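Metallophosphoesterase (PDB 4J6O) probably removes phosphate from 2',3'-phosphate RNA ends as the manganese-binding, calcineurin-like phosphatase domain of the bacterial Pnkp-Hen1 RNA repair system. Local coordinates at residues 18-23 and 64-69; 154-159 and 206-211. All blocks are in the same frame, centred on the assembly; numbering follows the deposited sequence.

Interaction 1: 18-23 and 64-69; sequences GDIHGC and GDLVDR. With MN (manganese (II) ion), chain J.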
loop_
_atom_site.group_PDB
_atom_site.type_symbol
_atom_site.label_atom_id
_atom_site.label_comp_id
_atom_site.label_asym_id
_atom_site.label_seq_id
_atom_site.Cartn_x
_atom_site.Cartn_y
_atom_site.Cartn_z
ATOM N N GLY A 18 -0.722 -3.608 -4.767
ATOM C CA GLY A 18 -1.810 -2.837 -4.156
ATOM C C GLY A 18 -2.180 -3.336 -2.765
ATOM O O GLY A 18 -1.456 -4.075 -2.115
ATOM N N ASP A 19 -3.328 -2.850 -2.274
ATOM C CA ASP A 19 -3.681 -3.077 -0.871
ATOM C C ASP A 19 -3.781 -4.555 -0.522
ATOM O O ASP A 19 -4.551 -5.314 -1.133
ATOM C CB ASP A 19 -5.065 -2.480 -0.611
ATOM C CG ASP A 19 -5.180 -1.041 -0.990
ATOM O OD1 ASP A 19 -4.752 -0.565 -2.083
ATOM O OD2 ASP A 19 -5.840 -0.322 -0.158
ATOM N N ILE A 20 -3.065 -4.911 0.529
ATOM C CA ILE A 20 -3.001 -6.270 0.985
ATOM C C ILE A 20 -4.004 -6.604 2.085
ATOM O O ILE A 20 -4.599 -7.683 2.042
ATOM C CB ILE A 20 -1.567 -6.594 1.422
ATOM C CG1 ILE A 20 -0.616 -6.459 0.192
ATOM C CG2 ILE A 20 -1.482 -7.973 2.053
ATOM C CD1 ILE A 20 0.880 -6.277 0.595
ATOM N N HIS A 21 -4.200 -5.629 3.027
ATOM C CA HIS A 21 -5.228 -5.792 4.063
ATOM C C HIS A 21 -5.207 -7.235 4.631
ATOM O O HIS A 21 -6.234 -7.930 4.682
ATOM C CB HIS A 21 -6.609 -5.454 3.497
ATOM C CG HIS A 21 -6.824 -3.991 3.311
ATOM N ND1 HIS A 21 -6.674 -3.095 4.351
ATOM C CD2 HIS A 21 -7.202 -3.267 2.236
ATOM C CE1 HIS A 21 -6.891 -1.873 3.907
ATOM N NE2 HIS A 21 -7.233 -1.948 2.632
ATOM N N GLY A 22 -4.031 -7.665 5.059
ATOM C CA GLY A 22 -3.917 -8.901 5.823
ATOM C C GLY A 22 -3.975 -10.176 5.007
ATOM O O GLY A 22 -4.028 -11.246 5.574
ATOM N N CYS A 23 -4.003 -10.047 3.682
ATOM C CA CYS A 23 -4.141 -11.237 2.845
ATOM C C CYS A 23 -2.755 -11.886 2.556
ATOM O O CYS A 23 -2.277 -11.848 1.426
ATOM C CB CYS A 23 -4.821 -10.885 1.563
ATOM S SG CYS A 23 -6.603 -10.455 1.874
ATOM N N GLY A 64 0.900 0.227 0.380
ATOM C CA GLY A 64 0.397 0.380 1.737
ATOM C C GLY A 64 -0.965 -0.256 1.947
ATOM O O GLY A 64 -1.431 -1.073 1.120
ATOM N N ASP A 65 -1.620 0.102 3.034
ATOM C CA ASP A 65 -2.855 -0.570 3.522
ATOM C C ASP A 65 -2.554 -2.061 3.700
ATOM O O ASP A 65 -3.210 -2.949 3.144
ATOM C CB ASP A 65 -4.044 -0.327 2.610
ATOM C CG ASP A 65 -4.912 0.873 3.097
ATOM O OD1 ASP A 65 -4.424 1.582 3.987
ATOM O OD2 ASP A 65 -6.020 1.100 2.593
ATOM N N LEU A 66 -1.491 -2.313 4.467
ATOM C CA LEU A 66 -1.050 -3.687 4.853
ATOM C C LEU A 66 -1.963 -4.303 5.893
ATOM O O LEU A 66 -2.128 -5.534 5.929
ATOM C CB LEU A 66 0.384 -3.608 5.443
ATOM C CG LEU A 66 1.412 -2.890 4.603
ATOM C CD1 LEU A 66 2.741 -2.955 5.412
ATOM C CD2 LEU A 66 1.573 -3.530 3.224
ATOM N N VAL A 67 -2.578 -3.440 6.726
ATOM C CA VAL A 67 -3.314 -3.917 7.880
ATOM C C VAL A 67 -4.813 -3.764 7.709
ATOM O O VAL A 67 -5.265 -3.208 6.724
ATOM C CB VAL A 67 -2.836 -3.150 9.150
ATOM C CG1 VAL A 67 -1.295 -3.279 9.320
ATOM C CG2 VAL A 67 -3.183 -1.668 9.044
ATOM N N ASP A 68 -5.568 -4.360 8.644
ATOM C CA ASP A 68 -7.041 -4.333 8.704
ATOM C C ASP A 68 -7.711 -5.355 7.812
ATOM O O ASP A 68 -7.172 -5.710 6.756
ATOM C CB ASP A 68 -7.582 -2.929 8.411
ATOM C CG ASP A 68 -7.250 -1.923 9.541
ATOM O OD1 ASP A 68 -6.572 -2.298 10.515
ATOM O OD2 ASP A 68 -7.643 -0.756 9.394
ATOM N N ARG A 69 -8.840 -5.885 8.295
ATOM C CA ARG A 69 -9.815 -6.685 7.539
ATOM C C ARG A 69 -9.455 -8.138 7.386
ATOM O O ARG A 69 -10.239 -9.025 7.725
ATOM C CB ARG A 69 -10.131 -6.139 6.156
ATOM C CG ARG A 69 -10.818 -4.762 6.185
ATOM C CD ARG A 69 -11.205 -4.330 4.791
ATOM N NE ARG A 69 -11.958 -3.057 4.794
ATOM C CZ ARG A 69 -11.481 -1.910 4.327
ATOM N NH1 ARG A 69 -10.231 -1.824 3.858
ATOM N NH2 ARG A 69 -12.241 -0.806 4.352
HETATM MN MN MN J . -7.359 -0.049 1.356
HETATM O O HOH W 1 0.527 -2.787 -0.358
HETATM O O HOH W 2 -2.365 0.368 -1.168
HETATM O O HOH W 3 -8.763 -1.131 -0.122
#
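The GDIHG and GDLVDR motifs, signature loops of calcineurin-like phosphoesterases, meet to build a manganese site. D19 OD2, H21 NE2 and D65 OD2 all ligate the metal, the imidazole nitrogen at 2.3 Å from manganese; a water and two citrate oxygens complete six ligands. The two carboxylates run alongside each other with their planes 80° apart, and their OD2 atoms approach to 3.1 Å because both bind manganese. H21 shows how a metal ligand is positioned from behind: its CG lies beside the backbone N (chi1 -74°), and while NE2 faces manganese, ND1 donates to V67 O at 2.8 Å, engaging both ring nitrogens and fixing the ring's rotation. One ring face carries D65 O and the opposite one R69 NH1, both near the rim; NH1 lies 3.2 Å from H21 NE2 without a hydrogen bond, the guanidinium plane nearly perpendicular to the ring. Main-chain bonds clamp the loops together, H21 N to D65 O at 2.9 Å and G22 N to L66 O at 3.0 Å. A water links D19 OD1, by a weak bond, to G64 O. D65 OD1 is held by the backbone N of H96. Away from the metal, I20 CD1 touches L66 CD2 at 3.9 Å. These loops follow the adjacent parallel strands 14-17 and 59-62 and lead into helices 24-33 and 73-86, the latter packing against I20, L66 and V67.

Interaction 2: 154-159 and 206-211; sequences AHAGMK and YGHTPQ. With CIT (citric acid), chain K.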
loop_
_atom_site.group_PDB
_atom_site.type_symbol
_atom_site.label_atom_id
_atom_site.label_comp_id
_atom_site.label_asym_id
_atom_site.label_seq_id
_atom_site.Cartn_x
_atom_site.Cartn_y
_atom_site.Cartn_z
ATOM N N ALA A 154 2.261 6.150 -4.731
ATOM C CA ALA A 154 1.588 6.749 -3.571
ATOM C C ALA A 154 0.334 5.970 -3.331
ATOM O O ALA A 154 -0.198 5.351 -4.282
ATOM C CB ALA A 154 1.222 8.229 -3.837
ATOM N N HIS A 155 -0.151 5.955 -2.093
ATOM C CA HIS A 155 -1.366 5.152 -1.838
ATOM C C HIS A 155 -2.585 5.710 -2.561
ATOM O O HIS A 155 -3.215 4.983 -3.357
ATOM C CB HIS A 155 -1.638 5.064 -0.336
ATOM C CG HIS A 155 -2.860 4.306 -0.022
ATOM N ND1 HIS A 155 -2.921 2.931 -0.156
ATOM C CD2 HIS A 155 -4.082 4.713 0.368
ATOM C CE1 HIS A 155 -4.141 2.524 0.153
ATOM N NE2 HIS A 155 -4.866 3.585 0.486
ATOM N N ALA A 156 -2.949 6.955 -2.283
ATOM C CA ALA A 156 -4.147 7.530 -2.901
ATOM C C ALA A 156 -3.870 8.228 -4.203
ATOM O O ALA A 156 -4.783 8.776 -4.818
ATOM C CB ALA A 156 -4.873 8.484 -1.904
ATOM N N GLY A 157 -2.630 8.214 -4.668
ATOM C CA GLY A 157 -2.238 8.987 -5.850
ATOM C C GLY A 157 -1.436 10.235 -5.488
ATOM O O GLY A 157 -1.186 10.498 -4.318
ATOM N N MET A 158 -0.971 10.936 -6.500
ATOM C CA MET A 158 -0.232 12.170 -6.268
ATOM C C MET A 158 -0.376 13.048 -7.520
ATOM O O MET A 158 0.224 12.774 -8.573
ATOM C CB MET A 158 1.236 11.885 -5.926
ATOM C CG MET A 158 1.985 13.122 -5.357
ATOM S SD MET A 158 1.174 13.794 -3.928
ATOM C CE MET A 158 1.372 12.459 -2.730
ATOM N N LYS A 159 -1.175 14.112 -7.409
ATOM C CA LYS A 159 -1.322 15.018 -8.537
ATOM C C LYS A 159 0.002 15.743 -8.832
ATOM O O LYS A 159 0.871 15.820 -7.960
ATOM C CB LYS A 159 -2.463 16.008 -8.285
ATOM C CG LYS A 159 -2.286 16.855 -7.085
ATOM C CD LYS A 159 -3.416 17.934 -7.125
ATOM C CE LYS A 159 -3.594 18.682 -5.842
ATOM N NZ LYS A 159 -4.646 19.753 -5.999
ATOM N N TYR A 206 -0.922 3.734 -8.121
ATOM C CA TYR A 206 -1.505 3.992 -6.816
ATOM C C TYR A 206 -2.594 2.988 -6.519
ATOM O O TYR A 206 -2.862 2.118 -7.361
ATOM C CB TYR A 206 -2.012 5.475 -6.743
ATOM C CG TYR A 206 -3.225 5.755 -7.616
ATOM C CD1 TYR A 206 -3.119 5.887 -9.005
ATOM C CD2 TYR A 206 -4.455 5.943 -7.019
ATOM C CE1 TYR A 206 -4.244 6.130 -9.776
ATOM C CE2 TYR A 206 -5.596 6.188 -7.767
ATOM C CZ TYR A 206 -5.472 6.262 -9.153
ATOM O OH TYR A 206 -6.580 6.520 -9.903
ATOM N N GLY A 207 -3.190 3.065 -5.322
ATOM C CA GLY A 207 -4.168 2.061 -4.909
ATOM C C GLY A 207 -5.206 2.723 -4.004
ATOM O O GLY A 207 -5.192 2.490 -2.775
ATOM N N HIS A 208 -6.081 3.541 -4.582
ATOM C CA HIS A 208 -6.996 4.300 -3.754
ATOM C C HIS A 208 -8.284 3.549 -3.523
ATOM O O HIS A 208 -8.288 2.573 -2.792
ATOM C CB HIS A 208 -7.270 5.707 -4.340
ATOM C CG HIS A 208 -7.861 6.661 -3.346
ATOM N ND1 HIS A 208 -7.966 6.396 -1.998
ATOM C CD2 HIS A 208 -8.328 7.918 -3.531
ATOM C CE1 HIS A 208 -8.535 7.446 -1.393
ATOM N NE2 HIS A 208 -8.748 8.371 -2.300
ATOM N N THR A 209 -9.407 3.998 -4.077
ATOM C CA THR A 209 -10.620 3.233 -3.818
ATOM C C THR A 209 -10.523 1.919 -4.620
ATOM O O THR A 209 -10.055 1.874 -5.773
ATOM C CB THR A 209 -11.893 4.059 -4.152
ATOM O OG1 THR A 209 -11.905 4.378 -5.532
ATOM C CG2 THR A 209 -11.883 5.328 -3.369
ATOM N N PRO A 210 -10.973 0.826 -4.021
ATOM C CA PRO A 210 -10.842 -0.483 -4.683
ATOM C C PRO A 210 -11.719 -0.621 -5.932
ATOM O O PRO A 210 -12.836 -0.075 -6.001
ATOM C CB PRO A 210 -11.255 -1.494 -3.586
ATOM C CG PRO A 210 -11.942 -0.694 -2.563
ATOM C CD PRO A 210 -11.347 0.694 -2.613
ATOM N N GLN A 211 -11.186 -1.355 -6.909
ATOM C CA GLN A 211 -11.822 -1.488 -8.213
ATOM C C GLN A 211 -11.902 -2.960 -8.577
ATOM O O GLN A 211 -11.114 -3.764 -8.094
ATOM C CB GLN A 211 -10.992 -0.765 -9.277
ATOM C CG GLN A 211 -10.625 0.680 -8.922
ATOM C CD GLN A 211 -11.805 1.618 -9.022
ATOM O OE1 GLN A 211 -12.651 1.485 -9.911
ATOM N NE2 GLN A 211 -11.875 2.580 -8.106
HETATM C C1 CIT K . -8.314 3.045 0.374
HETATM O O1 CIT K . -7.791 1.878 0.191
HETATM O O2 CIT K . -7.490 4.009 0.362
HETATM C C2 CIT K . -9.798 3.239 0.592
HETATM C C3 CIT K . -10.267 2.554 1.884
HETATM O O7 CIT K . -9.349 3.070 2.902
HETATM C C4 CIT K . -11.656 3.207 1.918
HETATM C C5 CIT K . -11.908 2.591 3.275
HETATM O O3 CIT K . -11.495 1.829 4.179
HETATM O O4 CIT K . -13.038 3.001 3.659
HETATM C C6 CIT K . -10.102 1.028 1.779
HETATM O O5 CIT K . -9.173 0.524 2.453
HETATM O O6 CIT K . -10.892 0.456 0.955
#
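Anti first torsions send two histidines to a common anion: H155 (chi1 178°) and H208 (chi1 -163°) both carry CG opposite the backbone N, and their rings converge on O2 of a citrate carboxylate. H155 NE2 donates to citrate O2 at 2.7 Å, whereas the bond from H208 ND1 to the same oxygen is weak, at 3.4 Å. The citrate, probably from the crystallisation liquor, also binds manganese directly through O1 and O5; a carboxylate held by the metal and H155 is consistent with a pocket suited to a phosphate. Each ring is steadied separately. H155 ND1 is hydrogen-bonded to L63 O, and G207 O sits over one face of the imidazole, near its rim, 3.1 Å from CE1. The H208 ring is sandwiched, with A156 CB making a CH-pi contact over its centre, 3.6 Å from the centroid and 4° off the normal, and T209 CG2 over the other face. A single backbone hydrogen bond, G207 N to H155 O at 2.7 Å, ties the segments. Beside it the CB of Y206 presses within 3.1 Å of A154 O, a buried carbonyl without a polar partner in the model, which does receive a CA-H...O contact from Y206 CA. The Y206 ring meets the A156-G157 backbone, with CD2 3.6 Å from A156 O, and packs edge-to-face with W194. Both loops leave the ends of the adjacent parallel strands 151-154 and 203-206; Y206 also touches strand 220-222, and M158 packs on helix 168-176.

In the fold
Interactions 1 and 2 illustrate how a two-sheet metallophosphoesterase assembles one site from loops at strand ends. Segments 18-23 and 64-69 follow strands of the five-stranded sheet; 154-159 and 206-211 follow strands of the six-stranded one. Both contacts are buried, but 206-211 emerges toward solvent from H208 onward. Their chemistry differs accordingly: interaction 1 is a metal-centred cluster laced by several backbone bonds, whereas interaction 2 relies on one such bond, ring packing and histidines turned to the citrate. They touch where H155 CE1 lies 3.3 Å from D19 OD2, and R69 of interaction 1 also binds that citrate.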